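Local coordinates for protein vinylacetyl-CoA Delta-isomerase (Nitrosopumilus maritimus SCM1, PDB 6VJR) that binds FAD and a [4Fe-4S] cluster and probably dehydrates 4-hydroxybutyryl-CoA and isomerises vinylacetyl-CoA, at residues E328-H331 with L332-I336; K127-L130 with E131-K134; Q161-P164 with D165-T168. All blocks are in the same frame, centred on the assembly; numbering follows the deposited sequence.

Contact 1: E328-H331 with L332-I336; sequences EMTH and LNETI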
# COMPACT_ATOMS: atom_id res chain seq x y z
N GLU A 328 8.80 3.91 -10.16
CA GLU A 328 8.25 3.06 -9.12
C GLU A 328 8.57 1.59 -9.39
O GLU A 328 8.89 0.82 -8.50
CB GLU A 328 6.75 3.24 -8.96
CG GLU A 328 6.18 2.60 -7.70
CD GLU A 328 6.69 3.17 -6.37
OE1 GLU A 328 7.12 4.35 -6.34
OE2 GLU A 328 6.69 2.45 -5.33
N MET A 329 8.34 1.17 -10.63
CA MET A 329 8.57 -0.22 -11.01
C MET A 329 10.03 -0.53 -10.66
O MET A 329 10.35 -1.59 -10.15
CB MET A 329 8.28 -0.40 -12.51
CG MET A 329 6.81 -0.22 -12.91
SD MET A 329 6.55 -0.03 -14.69
CE MET A 329 6.62 -1.72 -15.27
N THR A 330 10.91 0.39 -11.04
CA THR A 330 12.35 0.17 -10.84
C THR A 330 12.69 0.04 -9.35
O THR A 330 13.42 -0.89 -8.93
CB THR A 330 13.15 1.32 -11.47
OG1 THR A 330 12.95 1.34 -12.88
CG2 THR A 330 14.62 1.18 -11.20
N HIS A 331 12.11 0.93 -8.54
CA HIS A 331 12.33 0.94 -7.10
C HIS A 331 11.87 -0.37 -6.45
O HIS A 331 12.59 -1.01 -5.68
CB HIS A 331 11.55 2.11 -6.47
CG HIS A 331 11.56 2.03 -4.99
ND1 HIS A 331 12.68 2.22 -4.21
CD2 HIS A 331 10.59 1.74 -4.17
CE1 HIS A 331 12.38 1.95 -2.94
NE2 HIS A 331 11.07 1.70 -2.88
N LEU A 332 10.67 -0.82 -6.79
CA LEU A 332 10.16 -2.09 -6.22
C LEU A 332 11.03 -3.28 -6.64
O LEU A 332 11.35 -4.19 -5.87
CB LEU A 332 8.72 -2.26 -6.66
CG LEU A 332 7.71 -1.22 -6.17
CD1 LEU A 332 6.33 -1.52 -6.72
CD2 LEU A 332 7.66 -1.21 -4.64
N ASN A 333 11.40 -3.28 -7.91
CA ASN A 333 12.24 -4.33 -8.47
C ASN A 333 13.60 -4.39 -7.77
O ASN A 333 14.06 -5.46 -7.36
CB ASN A 333 12.38 -4.14 -9.98
CG ASN A 333 12.86 -5.37 -10.71
OD1 ASN A 333 12.32 -6.47 -10.51
ND2 ASN A 333 13.83 -5.19 -11.59
N GLU A 334 14.21 -3.23 -7.54
CA GLU A 334 15.51 -3.20 -6.89
C GLU A 334 15.44 -3.54 -5.42
O GLU A 334 16.39 -4.02 -4.82
CB GLU A 334 16.23 -1.89 -7.10
CG GLU A 334 16.51 -1.59 -8.56
CD GLU A 334 17.38 -2.56 -9.34
OE1 GLU A 334 18.13 -3.37 -8.73
OE2 GLU A 334 17.33 -2.42 -10.59
N THR A 335 14.28 -3.29 -4.80
CA THR A 335 14.07 -3.64 -3.40
C THR A 335 14.21 -5.17 -3.25
O THR A 335 14.80 -5.68 -2.30
CB THR A 335 12.70 -3.11 -2.93
OG1 THR A 335 12.73 -1.69 -2.90
CG2 THR A 335 12.44 -3.51 -1.48
N ILE A 336 13.60 -5.93 -4.17
CA ILE A 336 13.72 -7.38 -4.17
C ILE A 336 15.18 -7.77 -4.36
O ILE A 336 15.72 -8.63 -3.63
CB ILE A 336 12.82 -8.01 -5.25
CG1 ILE A 336 11.37 -7.75 -4.92
CG2 ILE A 336 13.13 -9.50 -5.39
CD1 ILE A 336 10.46 -7.93 -6.12

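Contact 2: K127-L130 with E131-K134; sequences KRFL and EFVK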
# COMPACT_ATOMS: atom_id res chain seq x y z
N LYS A 127 28.49 -39.20 1.85
CA LYS A 127 29.39 -39.86 0.89
C LYS A 127 28.65 -40.21 -0.39
O LYS A 127 29.12 -39.89 -1.50
CB LYS A 127 30.03 -41.11 1.50
CG LYS A 127 31.00 -40.85 2.64
CD LYS A 127 31.64 -42.07 3.30
CE LYS A 127 31.95 -41.89 4.78
NZ LYS A 127 30.74 -41.85 5.63
N ARG A 128 27.44 -40.79 -0.24
CA ARG A 128 26.59 -41.07 -1.38
C ARG A 128 26.31 -39.78 -2.15
O ARG A 128 26.42 -39.75 -3.39
CB ARG A 128 25.29 -41.71 -0.91
CG ARG A 128 25.44 -43.11 -0.35
CD ARG A 128 24.08 -43.48 0.17
NE ARG A 128 24.08 -44.81 0.78
CZ ARG A 128 23.06 -45.37 1.40
NH1 ARG A 128 23.15 -46.56 1.99
NH2 ARG A 128 21.93 -44.75 1.43
N PHE A 129 25.89 -38.73 -1.42
CA PHE A 129 25.56 -37.49 -2.07
C PHE A 129 26.75 -36.89 -2.83
O PHE A 129 26.59 -36.43 -3.96
CB PHE A 129 24.92 -36.54 -1.05
CG PHE A 129 24.53 -35.24 -1.72
CD1 PHE A 129 23.50 -35.19 -2.64
CD2 PHE A 129 25.23 -34.08 -1.47
CE1 PHE A 129 23.20 -34.00 -3.28
CE2 PHE A 129 24.88 -32.88 -2.07
CZ PHE A 129 23.89 -32.86 -2.98
N LEU A 130 27.94 -36.89 -2.25
CA LEU A 130 29.10 -36.35 -2.95
C LEU A 130 29.40 -37.12 -4.24
O LEU A 130 29.81 -36.52 -5.25
CB LEU A 130 30.32 -36.31 -2.03
CG LEU A 130 30.26 -35.31 -0.89
CD1 LEU A 130 31.49 -35.43 -0.03
CD2 LEU A 130 30.09 -33.88 -1.43
N GLU A 131 29.24 -38.46 -4.22
CA GLU A 131 29.45 -39.22 -5.44
C GLU A 131 28.43 -38.80 -6.50
O GLU A 131 28.75 -38.75 -7.68
CB GLU A 131 29.43 -40.73 -5.21
CG GLU A 131 30.56 -41.20 -4.32
CD GLU A 131 31.91 -41.21 -5.00
OE1 GLU A 131 32.85 -41.40 -4.23
OE2 GLU A 131 32.05 -41.09 -6.24
N PHE A 132 27.20 -38.48 -6.06
CA PHE A 132 26.20 -38.01 -6.99
C PHE A 132 26.60 -36.65 -7.58
O PHE A 132 26.49 -36.43 -8.79
CB PHE A 132 24.83 -37.97 -6.29
CG PHE A 132 23.75 -37.39 -7.18
CD1 PHE A 132 23.14 -38.20 -8.13
CD2 PHE A 132 23.33 -36.07 -7.08
CE1 PHE A 132 22.12 -37.72 -8.93
CE2 PHE A 132 22.34 -35.58 -7.94
CZ PHE A 132 21.75 -36.40 -8.86
N VAL A 133 27.07 -35.74 -6.73
CA VAL A 133 27.51 -34.44 -7.19
C VAL A 133 28.63 -34.60 -8.21
O VAL A 133 28.63 -33.93 -9.23
CB VAL A 133 27.92 -33.53 -6.02
CG1 VAL A 133 28.58 -32.25 -6.56
CG2 VAL A 133 26.68 -33.22 -5.16
N LYS A 134 29.60 -35.46 -7.91
CA LYS A 134 30.69 -35.68 -8.84
C LYS A 134 30.17 -36.11 -10.21
O LYS A 134 30.57 -35.57 -11.24
CB LYS A 134 31.64 -36.71 -8.25
CG LYS A 134 32.64 -37.21 -9.27
CD LYS A 134 33.67 -38.14 -8.67
CE LYS A 134 34.66 -38.62 -9.67
NZ LYS A 134 35.65 -39.43 -8.97
O HOH W 1 31.90 -39.91 -1.52

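Contact 3: Q161-P164 with D165-T168; sequences QDDP and DLFT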
# COMPACT_ATOMS: atom_id res chain seq x y z
N GLN A 161 -3.47 -38.47 6.48
CA GLN A 161 -4.24 -38.45 5.25
C GLN A 161 -5.00 -39.77 5.10
O GLN A 161 -4.54 -40.86 5.48
CB GLN A 161 -3.35 -38.23 4.03
CG GLN A 161 -2.54 -36.94 4.06
CD GLN A 161 -3.41 -35.71 3.95
OE1 GLN A 161 -4.44 -35.72 3.25
NE2 GLN A 161 -2.96 -34.66 4.61
N ASP A 162 -6.18 -39.66 4.48
CA ASP A 162 -7.02 -40.81 4.16
C ASP A 162 -6.31 -41.73 3.16
O ASP A 162 -6.52 -42.92 3.18
CB ASP A 162 -8.32 -40.29 3.55
CG ASP A 162 -9.52 -41.22 3.58
OD1 ASP A 162 -9.85 -41.70 4.68
OD2 ASP A 162 -10.16 -41.40 2.50
N ASP A 163 -5.58 -41.14 2.21
CA ASP A 163 -4.79 -41.87 1.24
C ASP A 163 -3.33 -41.61 1.55
O ASP A 163 -2.84 -40.51 1.41
CB ASP A 163 -5.13 -41.45 -0.18
CG ASP A 163 -4.35 -42.13 -1.29
OD1 ASP A 163 -3.40 -42.93 -0.98
OD2 ASP A 163 -4.66 -41.82 -2.48
N PRO A 164 -2.57 -42.62 2.01
CA PRO A 164 -1.19 -42.39 2.41
C PRO A 164 -0.27 -41.93 1.28
O PRO A 164 0.77 -41.41 1.59
CB PRO A 164 -0.77 -43.72 3.02
CG PRO A 164 -1.62 -44.68 2.24
CD PRO A 164 -2.97 -44.03 2.20
N ASP A 165 -0.65 -42.12 0.01
CA ASP A 165 0.18 -41.76 -1.13
C ASP A 165 0.15 -40.25 -1.40
O ASP A 165 0.86 -39.79 -2.29
CB ASP A 165 -0.27 -42.50 -2.37
CG ASP A 165 -0.09 -44.01 -2.31
OD1 ASP A 165 0.81 -44.46 -1.55
OD2 ASP A 165 -0.86 -44.72 -2.99
N LEU A 166 -0.66 -39.45 -0.67
CA LEU A 166 -0.78 -38.03 -0.96
C LEU A 166 0.47 -37.24 -0.59
O LEU A 166 0.65 -36.08 -1.01
CB LEU A 166 -2.04 -37.43 -0.35
CG LEU A 166 -3.36 -37.90 -0.98
CD1 LEU A 166 -4.61 -37.58 -0.17
CD2 LEU A 166 -3.48 -37.28 -2.34
N PHE A 167 1.35 -37.88 0.19
CA PHE A 167 2.74 -37.50 0.32
C PHE A 167 3.56 -38.72 -0.07
O PHE A 167 3.19 -39.86 0.26
CB PHE A 167 3.09 -37.09 1.76
CG PHE A 167 2.49 -35.80 2.27
CD1 PHE A 167 1.15 -35.76 2.66
CD2 PHE A 167 3.25 -34.67 2.42
CE1 PHE A 167 0.60 -34.61 3.18
CE2 PHE A 167 2.68 -33.49 2.91
CZ PHE A 167 1.37 -33.49 3.32
N THR A 168 4.70 -38.48 -0.71
CA THR A 168 5.56 -39.54 -1.22
C THR A 168 6.21 -40.35 -0.10
O THR A 168 6.75 -39.81 0.87
CB THR A 168 6.60 -38.89 -2.15
OG1 THR A 168 5.93 -38.30 -3.26
CG2 THR A 168 7.59 -39.90 -2.70
O HOH W 2 0.10 -39.05 3.03

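Contact 1: E328-H331 with L332-I336
Leu332 reaches back over the preceding turn of helix 320-345 to lie against Glu328 and His331. Its CB sits 3.6 Å from Glu328 O, which also accepts from Leu332 N. With CG beside the backbone N (chi1 -64°), the branch point stays over that turn, Leu332 CG being 3.3 Å from Glu328 O. There the chain forks: CD1 remains near the carbonyl, while CD2 comes within 3.8 Å of Glu328 OE2 and 4.2 Å of His331 CD2. A branched aliphatic residue suits this place because it packs against two polar groups without competing for their bonds. Those groups face the second subunit, where Arg371 and Arg455 pair with Glu328, and Asn368 bonds both His331 NE2, through OD1, and Thr335 OG1, through ND2.

His331 O takes two bonds from Thr335, N at 3.0 Å and OG1 at 2.9 Å, arriving from opposite faces of the carbonyl plane. Thr335 OG1 also stands over one face of the imidazole, 3.7 Å from His331 CE1. A threonine hydroxyl bonded to the carbonyl four residues earlier is a common feature of buried alpha-helices, here at a subunit interface in a helical domain of the acyl-CoA dehydrogenase clan.

Contact 2: K127-L130 with E131-K134
Lys127, Arg128, Phe129 and Leu130 each offer their carbonyl to the N-H four residues on, giving four successive alpha-helical bonds, the one from Val133 N to Phe129 O being 2.9 Å long. The same pair meets through its side chains. A chi1 of -178° turns the Phe129 ring away from its own backbone N and toward the following turn, and Val133 lays CG2 over one of its faces. This is a CH-pi contact: CG2 is 3.8 Å from the ring centroid, 25° off the normal, and displaced toward the rim near CE2 and CZ. Valine suits the place because its compact methyl, held beside the backbone N, also rests against the Phe129 carbonyl. Phe132 flanks the ring more loosely, with its CD2 4.3 Å from Phe129 CE1. An alanine in place of Phe129 would probably leave the Val133 methyl without its aromatic face and open a gap beside Phe132.

The outer side of the helix is polar. Glu131 bends at chi2 (-74°), and a water donates to both Lys127 O, at 2.8 Å, and Glu131 OE1, at 3.2 Å, so a charged side chain is tied to a backbone oxygen through solvent.

Inward, Phe129 packs on Met107, Leu110 and His111 of helix 101-121 and makes an edge-to-face contact with Phe270, while Phe132 does the same with Trp195. Helix 125-139 is thereby wedged between helix 101-121 and strands 195-198 and 269-272 of the four-stranded sheet.

Contact 3: Q161-P164 with D165-T168
Asp163 grips the two residues that follow Pro164 with separate oxygens. Its backbone O accepts from Leu166 N at 3.2 Å, closing a type I beta turn, and its carboxylate OD1 accepts from Asp165 N at 3.0 Å, closing an Asx turn. Placing Asp163 CG opposite the backbone N, beside the carbonyl carbon, is what carries OD1 toward Asp165 N. Neither donor lies in the plane of its acceptor group: Leu166 N stands 45° above the carbonyl plane and Asp165 N 53° out of the carboxylate plane. Proline suits the second position of the turn, since its ring fixes phi near the -63° required and it has no N-H to leave without a partner.

On the inner side, Leu166 CD1 packs 3.9 Å from Asp163 CB and also meets Gln161 OE1. The Gln161 amide then reaches the Phe167 ring at its edge, with NE2 3.8 Å from CE1. A water links Pro164 O, to which it donates at 2.8 Å, with Phe167 N, from which it accepts weakly.

Asp163 OD1 and Asp165 OD2 are only 3.7 Å apart, so the two carboxylates would probably repel each other without counter-charges. Lys408 of the third subunit forms salt bridges to Asp163 OD2 and Asp165 OD2, and Arg169 pairs with Asp165 OD1. The Gln161 amide is positioned by Asp153 O, and Trp211 NE1 bonds to Pro164 O.

Such a combined Asx and beta turn with proline second is an Asx-Pro turn, here leading into strand 169-173 at a subunit interface, with Phe167 packed against the FAD-binding Lys151.

How the contacts relate
The three contacts are local and lie far apart, in series along the chain. Contacts 2 and 3 both belong to the N-terminal half, with nearest atoms about 16 Å apart. Contact 1 belongs to the C-terminal half and lies on the opposite side of the chain's centre, its centre about 40 Å from that of contact 2 and 41 Å from that of contact 3. None of the measured side chains touches FAD: that of Met329 in contact 1 is about 10 Å from a bound FAD, that of Phe167 in contact 3 about 9 Å, and that of Phe132 in contact 2 about 10 Å from FAD-binding Gly145. Contacts 1 and 3 also meet different neighbouring subunits, whereas contact 2 touches no other chain.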